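Local coordinates for PA3566 protein (Pseudomonas aeruginosa, PDB 1X7V) that is of unknown function but belongs to the antibiotic biosynthesis monooxygenase family, which would be consistent with an oxidoreductase role, at residues 6-20 / 53-67. Sequence-based numbering, arbitrary orientation.
Sequences PLTLIATITAAPGHA and HLFYMIEQWRDDAAL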
ATOM      1  N   PRO A   6       2.981 -17.149  -0.587  1.00 73.78           N
ATOM      2  CA  PRO A   6       2.384 -15.860  -0.948  1.00 72.97           C
ATOM      3  C   PRO A   6       3.387 -14.849  -1.549  1.00 72.20           C
ATOM      4  O   PRO A   6       4.588 -14.865  -1.226  1.00 71.97           O
ATOM      5  CB  PRO A   6       1.907 -15.306   0.397  1.00 72.51           C
ATOM      6  CG  PRO A   6       1.874 -16.401   1.284  1.00 74.89           C
ATOM      7  CD  PRO A   6       2.889 -17.391   0.853  1.00 73.89           C
ATOM      8  N   LEU A   7       2.863 -13.968  -2.389  1.00 71.94           N
ATOM      9  CA  LEU A   7       3.582 -12.804  -2.876  1.00 71.76           C
ATOM     10  C   LEU A   7       3.613 -11.721  -1.794  1.00 71.37           C
ATOM     11  O   LEU A   7       2.550 -11.268  -1.346  1.00 71.45           O
ATOM     12  CB  LEU A   7       2.845 -12.188  -4.057  1.00 71.92           C
ATOM     13  CG  LEU A   7       3.418 -10.888  -4.656  1.00 72.35           C
ATOM     14  CD1 LEU A   7       4.848 -11.040  -5.133  1.00 73.68           C
ATOM     15  CD2 LEU A   7       2.490 -10.533  -5.848  1.00 74.30           C
ATOM     16  N   THR A   8       4.792 -11.324  -1.364  1.00 71.17           N
ATOM     17  CA  THR A   8       4.913 -10.183  -0.463  1.00 70.57           C
ATOM     18  C   THR A   8       5.179  -8.941  -1.325  1.00 70.56           C
ATOM     19  O   THR A   8       5.921  -9.003  -2.328  1.00 67.83           O
ATOM     20  CB  THR A   8       6.032 -10.413   0.609  1.00 72.50           C
ATOM     21  OG1 THR A   8       5.681 -11.520   1.473  1.00 74.62           O
ATOM     22  CG2 THR A   8       6.271  -9.132   1.471  1.00 73.63           C
ATOM     23  N   LEU A   9       4.533  -7.835  -0.978  1.00 70.40           N
ATOM     24  CA  LEU A   9       4.748  -6.546  -1.646  1.00 72.82           C
ATOM     25  C   LEU A   9       5.082  -5.569  -0.559  1.00 73.49           C
ATOM     26  O   LEU A   9       4.441  -5.574   0.469  1.00 74.30           O
ATOM     27  CB  LEU A   9       3.486  -6.109  -2.399  1.00 73.92           C
ATOM     28  CG  LEU A   9       3.441  -6.090  -3.894  1.00 79.88           C
ATOM     29  CD1 LEU A   9       3.350  -7.510  -4.404  1.00 83.24           C
ATOM     30  CD2 LEU A   9       2.246  -5.293  -4.449  1.00 78.25           C
ATOM     31  N   ILE A  10       6.101  -4.740  -0.771  1.00 73.41           N
ATOM     32  CA  ILE A  10       6.379  -3.627   0.120  1.00 73.44           C
ATOM     33  C   ILE A  10       6.322  -2.381  -0.763  1.00 73.23           C
ATOM     34  O   ILE A  10       7.060  -2.276  -1.747  1.00 72.03           O
ATOM     35  CB  ILE A  10       7.764  -3.736   0.800  1.00 73.55           C
ATOM     36  CG1 ILE A  10       7.905  -5.033   1.602  1.00 73.45           C
ATOM     37  CG2 ILE A  10       8.034  -2.491   1.676  1.00 74.17           C
ATOM     38  CD1 ILE A  10       9.371  -5.350   1.877  1.00 76.12           C
ATOM     39  N   ALA A  11       5.418  -1.474  -0.415  1.00 72.47           N
ATOM     40  CA  ALA A  11       5.233  -0.230  -1.149  1.00 72.54           C
ATOM     41  C   ALA A  11       5.817   0.837  -0.241  1.00 72.95           C
ATOM     42  O   ALA A  11       5.390   0.932   0.885  1.00 73.47           O
ATOM     43  CB  ALA A  11       3.754   0.032  -1.409  1.00 74.21           C
ATOM     44  N   THR A  12       6.835   1.547  -0.702  1.00 72.67           N
ATOM     45  CA  THR A  12       7.424   2.666   0.035  1.00 72.88           C
ATOM     46  C   THR A  12       6.916   3.933  -0.652  1.00 72.60           C
ATOM     47  O   THR A  12       7.188   4.187  -1.842  1.00 70.95           O
ATOM     48  CB  THR A  12       8.937   2.617   0.053  1.00 73.77           C
ATOM     49  OG1 THR A  12       9.413   1.368   0.586  1.00 78.13           O
ATOM     50  CG2 THR A  12       9.469   3.714   0.928  1.00 76.45           C
ATOM     51  N   ILE A  13       6.085   4.683   0.075  1.00 73.18           N
ATOM     52  CA  ILE A  13       5.407   5.839  -0.449  1.00 74.18           C
ATOM     53  C   ILE A  13       5.953   7.085   0.266  1.00 73.35           C
ATOM     54  O   ILE A  13       5.961   7.137   1.491  1.00 72.88           O
ATOM     55  CB  ILE A  13       3.916   5.694  -0.265  1.00 75.21           C
ATOM     56  CG1 ILE A  13       3.476   4.353  -0.852  1.00 77.61           C
ATOM     57  CG2 ILE A  13       3.202   6.836  -0.976  1.00 77.78           C
ATOM     58  CD1 ILE A  13       2.016   4.232  -1.212  1.00 78.54           C
ATOM     59  N   THR A  14       6.394   8.068  -0.512  1.00 71.91           N
ATOM     60  CA  THR A  14       7.005   9.313   0.017  1.00 72.06           C
ATOM     61  C   THR A  14       6.078  10.457  -0.338  1.00 71.08           C
ATOM     62  O   THR A  14       5.813  10.706  -1.541  1.00 70.97           O
ATOM     63  CB  THR A  14       8.387   9.607  -0.593  1.00 73.69           C
ATOM     64  OG1 THR A  14       9.251   8.451  -0.504  1.00 73.43           O
ATOM     65  CG2 THR A  14       9.027  10.732   0.139  1.00 74.27           C
ATOM     66  N   ALA A  15       5.579  11.161   0.685  1.00 70.67           N
ATOM     67  CA  ALA A  15       4.733  12.331   0.461  1.00 70.55           C
ATOM     68  C   ALA A  15       5.566  13.528   0.002  1.00 70.60           C
ATOM     69  O   ALA A  15       6.722  13.686   0.408  1.00 70.52           O
ATOM     70  CB  ALA A  15       3.991  12.675   1.721  1.00 70.89           C
ATOM     71  N   ALA A  16       4.972  14.381  -0.817  1.00 69.47           N
ATOM     72  CA  ALA A  16       5.559  15.625  -1.175  1.00 70.04           C
ATOM     73  C   ALA A  16       5.798  16.416   0.120  1.00 69.85           C
ATOM     74  O   ALA A  16       4.974  16.324   1.037  1.00 68.04           O
ATOM     75  CB  ALA A  16       4.624  16.425  -2.062  1.00 70.43           C
ATOM     76  N   PRO A  17       6.885  17.176   0.189  1.00 70.44           N
ATOM     77  CA  PRO A  17       7.151  18.000   1.386  1.00 70.19           C
ATOM     78  C   PRO A  17       5.938  18.811   1.888  1.00 70.13           C
ATOM     79  O   PRO A  17       5.276  19.544   1.122  1.00 69.48           O
ATOM     80  CB  PRO A  17       8.253  18.945   0.921  1.00 71.13           C
ATOM     81  CG  PRO A  17       8.976  18.178  -0.133  1.00 71.85           C
ATOM     82  CD  PRO A  17       7.943  17.318  -0.823  1.00 71.99           C
ATOM     83  N   GLY A  18       5.656  18.714   3.192  1.00 69.96           N
ATOM     84  CA  GLY A  18       4.526  19.402   3.777  1.00 69.85           C
ATOM     85  C   GLY A  18       3.217  18.627   3.752  1.00 70.40           C
ATOM     86  O   GLY A  18       2.295  19.030   4.417  1.00 70.78           O
ATOM     87  N   HIS A  19       3.137  17.537   2.958  1.00 70.18           N
ATOM     88  CA  HIS A  19       1.894  16.773   2.763  1.00 69.69           C
ATOM     89  C   HIS A  19       1.793  15.412   3.457  1.00 69.20           C
ATOM     90  O   HIS A  19       0.943  14.621   3.086  1.00 68.17           O
ATOM     91  CB  HIS A  19       1.623  16.630   1.272  1.00 70.18           C
ATOM     92  CG  HIS A  19       1.407  17.938   0.587  1.00 73.34           C
ATOM     93  ND1 HIS A  19       0.180  18.572   0.559  1.00 77.37           N
ATOM     94  CD2 HIS A  19       2.283  18.802   0.025  1.00 75.55           C
ATOM     95  CE1 HIS A  19       0.295  19.730  -0.073  1.00 76.17           C
ATOM     96  NE2 HIS A  19       1.558  19.885  -0.421  1.00 75.83           N
ATOM     97  N   ALA A  20       2.601  15.142   4.485  1.00 68.55           N
ATOM     98  CA  ALA A  20       2.576  13.867   5.207  1.00 69.11           C
ATOM     99  C   ALA A  20       1.226  13.562   5.833  1.00 69.48           C
ATOM    100  O   ALA A  20       0.747  12.436   5.762  1.00 70.47           O
ATOM    101  CB  ALA A  20       3.665  13.794   6.287  1.00 69.97           C
ATOM    102  N   HIS A  53       7.376  11.927   6.177  1.00 68.92           N
ATOM    103  CA  HIS A  53       6.914  11.804   4.797  1.00 70.14           C
ATOM    104  C   HIS A  53       6.993  10.421   4.185  1.00 70.59           C
ATOM    105  O   HIS A  53       6.483  10.239   3.068  1.00 71.40           O
ATOM    106  CB  HIS A  53       7.725  12.758   3.939  1.00 70.23           C
ATOM    107  CG  HIS A  53       7.588  14.186   4.356  1.00 69.65           C
ATOM    108  ND1 HIS A  53       6.599  15.005   3.864  1.00 70.52           N
ATOM    109  CD2 HIS A  53       8.280  14.919   5.246  1.00 72.51           C
ATOM    110  CE1 HIS A  53       6.689  16.196   4.435  1.00 71.41           C
ATOM    111  NE2 HIS A  53       7.703  16.170   5.284  1.00 75.35           N
ATOM    112  N   LEU A  54       7.581   9.464   4.905  1.00 70.56           N
ATOM    113  CA  LEU A  54       7.813   8.099   4.389  1.00 70.73           C
ATOM    114  C   LEU A  54       6.918   7.100   5.088  1.00 70.19           C
ATOM    115  O   LEU A  54       6.874   7.042   6.317  1.00 69.77           O
ATOM    116  CB  LEU A  54       9.232   7.654   4.600  1.00 72.93           C
ATOM    117  CG  LEU A  54      10.206   7.954   3.481  1.00 78.57           C
ATOM    118  CD1 LEU A  54      11.607   7.750   3.990  1.00 82.70           C
ATOM    119  CD2 LEU A  54       9.856   7.013   2.308  1.00 82.19           C
ATOM    120  N   PHE A  55       6.177   6.361   4.272  1.00 69.20           N
ATOM    121  CA  PHE A  55       5.221   5.338   4.698  1.00 68.30           C
ATOM    122  C   PHE A  55       5.523   4.059   3.962  1.00 69.67           C
ATOM    123  O   PHE A  55       6.086   4.095   2.863  1.00 72.32           O
ATOM    124  CB  PHE A  55       3.790   5.729   4.367  1.00 68.63           C
ATOM    125  CG  PHE A  55       3.365   7.039   4.973  1.00 66.44           C
ATOM    126  CD1 PHE A  55       3.633   8.239   4.347  1.00 67.61           C
ATOM    127  CD2 PHE A  55       2.801   7.064   6.213  1.00 68.62           C
ATOM    128  CE1 PHE A  55       3.279   9.437   4.975  1.00 69.98           C
ATOM    129  CE2 PHE A  55       2.464   8.190   6.782  1.00 66.10           C
ATOM    130  CZ  PHE A  55       2.712   9.396   6.146  1.00 68.22           C
ATOM    131  N   TYR A  56       5.124   2.953   4.578  1.00 69.09           N
ATOM    132  CA  TYR A  56       5.405   1.611   4.037  1.00 69.75           C
ATOM    133  C   TYR A  56       4.170   0.798   4.167  1.00 70.21           C
ATOM    134  O   TYR A  56       3.642   0.679   5.284  1.00 70.18           O
ATOM    135  CB  TYR A  56       6.521   0.913   4.836  1.00 70.58           C
ATOM    136  CG  TYR A  56       7.786   1.698   4.953  1.00 71.26           C
ATOM    137  CD1 TYR A  56       7.960   2.646   5.977  1.00 71.92           C
ATOM    138  CD2 TYR A  56       8.817   1.544   4.042  1.00 72.00           C
ATOM    139  CE1 TYR A  56       9.151   3.389   6.116  1.00 72.83           C
ATOM    140  CE2 TYR A  56      10.008   2.283   4.171  1.00 73.40           C
ATOM    141  CZ  TYR A  56      10.154   3.220   5.202  1.00 74.49           C
ATOM    142  OH  TYR A  56      11.320   3.964   5.341  1.00 75.97           O
HETATM  143  N   MSE A  57       3.688   0.225   3.050  1.00 70.72           N
HETATM  144  CA  MSE A  57       2.612  -0.763   3.147  1.00 71.30           C
HETATM  145  C   MSE A  57       3.279  -2.126   2.963  1.00 71.24           C
HETATM  146  O   MSE A  57       3.961  -2.330   1.964  1.00 72.50           O
HETATM  147  CB  MSE A  57       1.536  -0.543   2.064  1.00 71.73           C
HETATM  148  CG  MSE A  57       0.228  -1.198   2.329  1.00 73.59           C
HETATM  149 SE   MSE A  57      -0.718  -0.167   3.737  1.00 81.35          SE
HETATM  150  CE  MSE A  57      -1.407   1.426   2.572  1.00 80.92           C
ATOM    151  N   ILE A  58       3.096  -3.020   3.921  1.00 70.04           N
ATOM    152  CA  ILE A  58       3.577  -4.404   3.829  1.00 70.38           C
ATOM    153  C   ILE A  58       2.344  -5.234   3.568  1.00 69.47           C
ATOM    154  O   ILE A  58       1.393  -5.266   4.359  1.00 70.25           O
ATOM    155  CB  ILE A  58       4.346  -4.902   5.080  1.00 70.24           C
ATOM    156  CG1 ILE A  58       5.553  -3.964   5.420  1.00 69.61           C
ATOM    157  CG2 ILE A  58       4.818  -6.368   4.871  1.00 71.11           C
ATOM    158  CD1 ILE A  58       6.236  -4.319   6.687  1.00 72.66           C
ATOM    159  N   GLU A  59       2.366  -5.942   2.446  1.00 70.68           N
ATOM    160  CA  GLU A  59       1.210  -6.674   1.948  1.00 69.73           C
ATOM    161  C   GLU A  59       1.633  -8.120   1.613  1.00 70.14           C
ATOM    162  O   GLU A  59       2.754  -8.326   1.155  1.00 69.62           O
ATOM    163  CB  GLU A  59       0.671  -6.024   0.675  1.00 69.82           C
ATOM    164  CG  GLU A  59       0.419  -4.527   0.734  1.00 71.01           C
ATOM    165  CD  GLU A  59      -0.018  -3.945  -0.573  1.00 73.77           C
ATOM    166  OE1 GLU A  59      -0.494  -4.709  -1.457  1.00 74.98           O
ATOM    167  OE2 GLU A  59       0.084  -2.691  -0.726  1.00 80.84           O
ATOM    168  N   GLN A  60       0.741  -9.076   1.832  1.00 68.20           N
ATOM    169  CA  GLN A  60       0.917 -10.446   1.334  1.00 69.11           C
ATOM    170  C   GLN A  60      -0.365 -10.835   0.596  1.00 69.49           C
ATOM    171  O   GLN A  60      -1.501 -10.623   1.074  1.00 69.33           O
ATOM    172  CB  GLN A  60       1.204 -11.426   2.467  1.00 69.73           C
ATOM    173  CG  GLN A  60       2.529 -11.247   3.180  1.00 69.99           C
ATOM    174  CD  GLN A  60       2.743 -12.331   4.178  1.00 70.92           C
ATOM    175  OE1 GLN A  60       2.870 -13.504   3.803  1.00 71.22           O
ATOM    176  NE2 GLN A  60       2.698 -11.984   5.470  1.00 70.41           N
ATOM    177  N   TRP A  61      -0.195 -11.464  -0.551  1.00 69.44           N
ATOM    178  CA  TRP A  61      -1.327 -11.816  -1.385  1.00 70.02           C
ATOM    179  C   TRP A  61      -1.158 -13.273  -1.751  1.00 70.79           C
ATOM    180  O   TRP A  61      -0.048 -13.712  -2.014  1.00 68.97           O
ATOM    181  CB  TRP A  61      -1.324 -10.933  -2.643  1.00 70.40           C
ATOM    182  CG  TRP A  61      -1.668  -9.516  -2.373  1.00 70.92           C
ATOM    183  CD1 TRP A  61      -0.812  -8.463  -2.285  1.00 73.03           C
ATOM    184  CD2 TRP A  61      -2.967  -9.012  -2.126  1.00 71.96           C
ATOM    185  NE1 TRP A  61      -1.517  -7.308  -1.961  1.00 73.27           N
ATOM    186  CE2 TRP A  61      -2.844  -7.628  -1.850  1.00 71.94           C
ATOM    187  CE3 TRP A  61      -4.240  -9.598  -2.089  1.00 72.08           C
ATOM    188  CZ2 TRP A  61      -3.951  -6.820  -1.612  1.00 73.43           C
ATOM    189  CZ3 TRP A  61      -5.339  -8.780  -1.791  1.00 73.10           C
ATOM    190  CH2 TRP A  61      -5.180  -7.424  -1.575  1.00 73.28           C
ATOM    191  N   ARG A  62      -2.239 -14.029  -1.760  1.00 72.38           N
ATOM    192  CA  ARG A  62      -2.155 -15.464  -2.060  1.00 74.06           C
ATOM    193  C   ARG A  62      -1.498 -15.712  -3.427  1.00 74.26           C
ATOM    194  O   ARG A  62      -0.720 -16.640  -3.578  1.00 75.14           O
ATOM    195  CB  ARG A  62      -3.569 -16.077  -1.999  1.00 75.44           C
ATOM    196  CG  ARG A  62      -3.651 -17.433  -1.398  1.00 79.04           C
ATOM    197  CD  ARG A  62      -5.104 -17.966  -1.409  1.00 79.55           C
ATOM    198  NE  ARG A  62      -5.979 -17.783  -0.239  1.00 84.21           N
ATOM    199  CZ  ARG A  62      -5.807 -18.373   0.951  1.00 86.63           C
ATOM    200  NH1 ARG A  62      -4.707 -19.090   1.200  1.00 87.96           N
ATOM    201  NH2 ARG A  62      -6.725 -18.244   1.921  1.00 83.71           N
ATOM    202  N   ASP A  63      -1.826 -14.913  -4.424  1.00 74.63           N
ATOM    203  CA  ASP A  63      -1.279 -15.079  -5.761  1.00 75.57           C
ATOM    204  C   ASP A  63      -1.442 -13.784  -6.522  1.00 75.73           C
ATOM    205  O   ASP A  63      -2.035 -12.822  -6.008  1.00 74.51           O
ATOM    206  CB  ASP A  63      -1.967 -16.231  -6.474  1.00 76.83           C
ATOM    207  CG  ASP A  63      -3.506 -16.193  -6.392  1.00 79.82           C
ATOM    208  OD1 ASP A  63      -4.123 -15.134  -6.139  1.00 81.51           O
ATOM    209  OD2 ASP A  63      -4.127 -17.262  -6.613  1.00 84.42           O
ATOM    210  N   ASP A  64      -0.932 -13.757  -7.752  1.00 76.06           N
ATOM    211  CA  ASP A  64      -1.040 -12.583  -8.611  1.00 75.86           C
ATOM    212  C   ASP A  64      -2.478 -12.174  -8.902  1.00 74.69           C
ATOM    213  O   ASP A  64      -2.761 -10.979  -8.999  1.00 74.13           O
ATOM    214  CB  ASP A  64      -0.349 -12.831  -9.956  1.00 76.67           C
ATOM    215  CG  ASP A  64       1.153 -12.700  -9.875  1.00 79.86           C
ATOM    216  OD1 ASP A  64       1.676 -12.267  -8.803  1.00 82.20           O
ATOM    217  OD2 ASP A  64       1.807 -12.998 -10.927  1.00 83.44           O
ATOM    218  N   ALA A  65      -3.365 -13.162  -9.033  1.00 74.64           N
ATOM    219  CA  ALA A  65      -4.764 -12.879  -9.352  1.00 75.18           C
ATOM    220  C   ALA A  65      -5.417 -12.096  -8.221  1.00 75.19           C
ATOM    221  O   ALA A  65      -6.206 -11.185  -8.479  1.00 74.33           O
ATOM    222  CB  ALA A  65      -5.516 -14.111  -9.613  1.00 75.80           C
ATOM    223  N   ALA A  66      -5.060 -12.430  -6.985  1.00 75.17           N
ATOM    224  CA  ALA A  66      -5.580 -11.679  -5.832  1.00 75.68           C
ATOM    225  C   ALA A  66      -5.087 -10.244  -5.841  1.00 75.73           C
ATOM    226  O   ALA A  66      -5.879  -9.308  -5.669  1.00 74.94           O
ATOM    227  CB  ALA A  66      -5.249 -12.384  -4.528  1.00 74.51           C
ATOM    228  N   LEU A  67      -3.799 -10.045  -6.109  1.00 76.57           N
ATOM    229  CA  LEU A  67      -3.252  -8.687  -6.253  1.00 76.88           C
ATOM    230  C   LEU A  67      -3.908  -7.914  -7.399  1.00 76.96           C
ATOM    231  O   LEU A  67      -4.203  -6.720  -7.276  1.00 76.53           O
ATOM    232  CB  LEU A  67      -1.737  -8.734  -6.457  1.00 77.85           C
ATOM    233  CG  LEU A  67      -0.997  -7.425  -6.760  1.00 78.16           C
ATOM    234  CD1 LEU A  67      -1.359  -6.404  -5.720  1.00 81.03           C
ATOM    235  CD2 LEU A  67       0.520  -7.609  -6.864  1.00 78.11           C
TER
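Leu7 and Trp61 begin a ladder of eight backbone hydrogen bonds that joins strands 7-15 and 54-61. The strands run antiparallel, with their axes at 163°. Leu7 pairs with Trp61, Leu9 with Glu59, Ala11 with Met57 and Ile13 with Phe55, two bonds each, so both N-H and C=O of these eight residues are satisfied across the contact. A ninth bond, Ala15 N to His53 O, measures 2.7 Å and extends the ladder one residue beyond strand 54-61. The backbones of Thr8, Ile10, Thr12 and Thr14 bond instead to strand 87-96. Strand 7-15 is thus an inner strand of the four-stranded antiparallel sheet of this alpha-beta plait, in the order 40-47, 54-61, 7-15, 87-96. Helix 20-36 packs on the face that carries Ile13 and Phe55.

On that same face, Glu59 keeps its carboxylate within the buried layer. Its chain is extended beyond CG (chi2 176°), which brings OE1 to Trp61 NE1 at 2.8 Å. The bond is nearly straight, lies in the indole plane and uses the anti lone pair of OE1. Leu67, on helix 64-71, sets its CA over one face of the indole, toward the rim. Its CD2 meets Leu7 CD2 at 3.7 Å, and its tip also meets that of Leu9.

The other face carries Thr8, Thr12, Gln60 and Tyr56. Thr12 lies alongside Tyr56, with OG1 3.5 Å from CD2 of the ring. The Tyr56 hydroxyl is hydrogen-bonded to Asp48. Thr8 OG1 rests against Gln60 CG, while Gln60 NE2 bonds to Gln42.

At the far end, His53 reaches the type II turn from Ala16 to His19. Ala20 CB lies over one face of its imidazole, toward the rim. Gly18 N comes to its edge. Within the turn, His19 N donates to Ala16 O.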